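Local structure of ribonucleoside-diphosphate reductase, alpha chain (Actinobacillus ureae ATCC 25976, 6DQX) at residues Asn373-Lys378 and Gln511-Ile516. The protein probably reduces ribonucleoside diphosphates to deoxyribonucleotides, as the catalytic alpha subunit of a class Id ribonucleotide reductase. Residues are numbered along the deposited sequence; the frame is centred on the assembly and turned at random.
Sequences NNLIFK and QRQKYI
Arg512 lays its side chain across the ring of Phe377, with CD 3.6 Å from the ring centroid in a CH-pi contact close to the ring normal. The bend at chi3 (78°) then carries NE past the rim of the ring, by CE2, to Asn373. There Arg512 NE gives a hydrogen bond of 2.9 Å to Asn373 OD1, meeting a lone pair of that oxygen within the plane of its amide, while NH2 adds a weak one to the same oxygen. The other arm of that amide is a donor: Asn373 ND2 reaches Gln511 OE1 at 2.9 Å, nearly straight (168°) but from above the acceptor's carbonyl plane. ND2 also bonds to Gln508 O, so both ends of the buried amide are held and its rotation is fixed. This is the tight side of the contact.

Toward solvent the packing continues through the Tyr515 ring, with one face against Lys378, whose CB sits 3.9 Å from the ring centroid, and the other under Lys514 CG. The loose part is the polar rim around its hydroxyl: Tyr515 OH donates to Asn374 OD1 over a short 2.5 Å, and a water bridges that oxygen to Lys514 NZ, which in turn bonds to Gln511 O. Exposed Lys378 contributes its aliphatic stem here; its ammonium pairs with Glu382.

The contact thus joins an early part of helix 367-395 to residues 511-516, with their type I turn Gln513-Ile516, within the family's barrel domain. Trp353 of helix 353-359 touches Asn373 and makes a cation-pi contact with Arg512, while Phe300 of helix 300-303 packs against Leu375 and Ile376.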
loop_
_atom_site.group_PDB
_atom_site.type_symbol
_atom_site.label_atom_id
_atom_site.label_comp_id
_atom_site.label_asym_id
_atom_site.label_seq_id
_atom_site.Cartn_x
_atom_site.Cartn_y
_atom_site.Cartn_z
ATOM N N ASN A 373 -2.091 11.714 44.322
ATOM C CA ASN A 373 -1.482 11.247 43.032
ATOM C C ASN A 373 -0.388 10.233 43.381
ATOM O O ASN A 373 -0.349 9.128 42.846
ATOM C CB ASN A 373 -0.918 12.454 42.291
ATOM C CG ASN A 373 -0.615 12.191 40.835
ATOM O OD1 ASN A 373 -1.342 11.475 40.164
ATOM N ND2 ASN A 373 0.462 12.784 40.344
ATOM N N ASN A 374 0.490 10.604 44.326
ATOM C CA ASN A 374 1.531 9.707 44.755
ATOM C C ASN A 374 0.985 8.405 45.336
ATOM O O ASN A 374 1.477 7.316 45.012
ATOM C CB ASN A 374 2.441 10.392 45.792
ATOM C CG ASN A 374 3.607 9.527 46.179
ATOM O OD1 ASN A 374 4.538 9.357 45.390
ATOM N ND2 ASN A 374 3.598 9.007 47.417
ATOM N N LEU A 375 -0.009 8.519 46.217
ATOM C CA LEU A 375 -0.598 7.371 46.899
ATOM C C LEU A 375 -1.228 6.398 45.902
ATOM O O LEU A 375 -0.980 5.204 45.942
ATOM C CB LEU A 375 -1.674 7.842 47.881
ATOM C CG LEU A 375 -2.451 6.724 48.573
ATOM C CD1 LEU A 375 -1.520 5.821 49.388
ATOM C CD2 LEU A 375 -3.538 7.336 49.418
ATOM N N ILE A 376 -2.062 6.934 45.037
ATOM C CA ILE A 376 -2.794 6.097 44.078
ATOM C C ILE A 376 -1.859 5.339 43.149
ATOM O O ILE A 376 -1.964 4.094 43.003
ATOM C CB ILE A 376 -3.803 6.948 43.285
ATOM C CG1 ILE A 376 -4.974 7.294 44.220
ATOM C CG2 ILE A 376 -4.298 6.211 42.041
ATOM C CD1 ILE A 376 -6.003 8.234 43.642
ATOM N N PHE A 377 -0.927 6.064 42.550
ATOM C CA PHE A 377 -0.054 5.433 41.543
ATOM C C PHE A 377 1.003 4.527 42.151
ATOM O O PHE A 377 1.331 3.514 41.574
ATOM C CB PHE A 377 0.448 6.475 40.583
ATOM C CG PHE A 377 -0.645 6.958 39.688
ATOM C CD1 PHE A 377 -1.015 6.216 38.561
ATOM C CD2 PHE A 377 -1.359 8.079 39.997
ATOM C CE1 PHE A 377 -2.049 6.652 37.769
ATOM C CE2 PHE A 377 -2.410 8.498 39.235
ATOM C CZ PHE A 377 -2.739 7.788 38.088
ATOM N N LYS A 378 1.448 4.836 43.375
ATOM C CA LYS A 378 2.296 3.919 44.114
ATOM C C LYS A 378 1.581 2.604 44.407
ATOM O O LYS A 378 2.171 1.505 44.287
ATOM C CB LYS A 378 2.822 4.580 45.411
ATOM C CG LYS A 378 3.820 3.704 46.191
ATOM C CD LYS A 378 4.400 4.482 47.387
ATOM C CE LYS A 378 5.549 3.725 48.040
ATOM N NZ LYS A 378 5.048 2.664 48.956
ATOM N N GLN A 511 5.215 13.643 38.332
ATOM C CA GLN A 511 5.212 13.017 39.643
ATOM C C GLN A 511 4.830 11.552 39.601
ATOM O O GLN A 511 5.507 10.734 40.220
ATOM C CB GLN A 511 4.312 13.778 40.602
ATOM C CG GLN A 511 4.265 13.202 42.008
ATOM C CD GLN A 511 3.115 13.742 42.856
ATOM O OE1 GLN A 511 2.084 14.202 42.344
ATOM N NE2 GLN A 511 3.302 13.693 44.181
ATOM N N ARG A 512 3.745 11.209 38.878
ATOM C CA ARG A 512 3.303 9.825 38.818
ATOM C C ARG A 512 4.131 8.935 37.863
ATOM O O ARG A 512 4.085 7.715 37.995
ATOM C CB ARG A 512 1.800 9.733 38.523
ATOM C CG ARG A 512 1.390 10.051 37.075
ATOM C CD ARG A 512 -0.107 9.844 36.872
ATOM N NE ARG A 512 -0.906 10.932 37.388
ATOM C CZ ARG A 512 -1.234 12.052 36.739
ATOM N NH1 ARG A 512 -0.856 12.299 35.489
ATOM N NH2 ARG A 512 -1.973 12.951 37.343
ATOM N N GLN A 513 4.906 9.541 36.964
ATOM C CA GLN A 513 5.691 8.781 35.989
ATOM C C GLN A 513 6.625 7.767 36.617
ATOM O O GLN A 513 6.830 6.703 36.029
ATOM C CB GLN A 513 6.450 9.681 35.031
ATOM C CG GLN A 513 7.076 8.970 33.826
ATOM C CD GLN A 513 6.061 8.184 33.004
ATOM O OE1 GLN A 513 5.210 8.762 32.344
ATOM N NE2 GLN A 513 6.138 6.849 33.073
ATOM N N LYS A 514 7.162 8.049 37.811
ATOM C CA LYS A 514 8.051 7.078 38.447
ATOM C C LYS A 514 7.377 5.754 38.785
ATOM O O LYS A 514 8.063 4.726 38.944
ATOM C CB LYS A 514 8.741 7.654 39.699
ATOM C CG LYS A 514 7.845 7.818 40.913
ATOM C CD LYS A 514 8.606 8.448 42.077
ATOM C CE LYS A 514 8.809 9.939 41.875
ATOM N NZ LYS A 514 7.549 10.720 41.952
ATOM N N TYR A 515 6.042 5.756 38.886
ATOM C CA TYR A 515 5.275 4.555 39.176
ATOM C C TYR A 515 4.677 3.850 37.956
ATOM O O TYR A 515 3.940 2.882 38.122
ATOM C CB TYR A 515 4.116 4.928 40.085
ATOM C CG TYR A 515 4.574 5.564 41.359
ATOM C CD1 TYR A 515 5.364 4.852 42.236
ATOM C CD2 TYR A 515 4.232 6.872 41.681
ATOM C CE1 TYR A 515 5.811 5.429 43.434
ATOM C CE2 TYR A 515 4.691 7.463 42.868
ATOM C CZ TYR A 515 5.444 6.718 43.738
ATOM O OH TYR A 515 5.902 7.280 44.922
ATOM N N ILE A 516 4.989 4.334 36.754
ATOM C CA ILE A 516 4.340 3.857 35.508
ATOM C C ILE A 516 5.451 3.409 34.576
ATOM O O ILE A 516 6.312 4.205 34.166
ATOM C CB ILE A 516 3.503 4.986 34.855
ATOM C CG1 ILE A 516 2.318 5.377 35.748
ATOM C CG2 ILE A 516 2.986 4.551 33.469
ATOM C CD1 ILE A 516 1.688 6.709 35.377
HETATM O O HOH W 1 6.198 10.936 44.133
#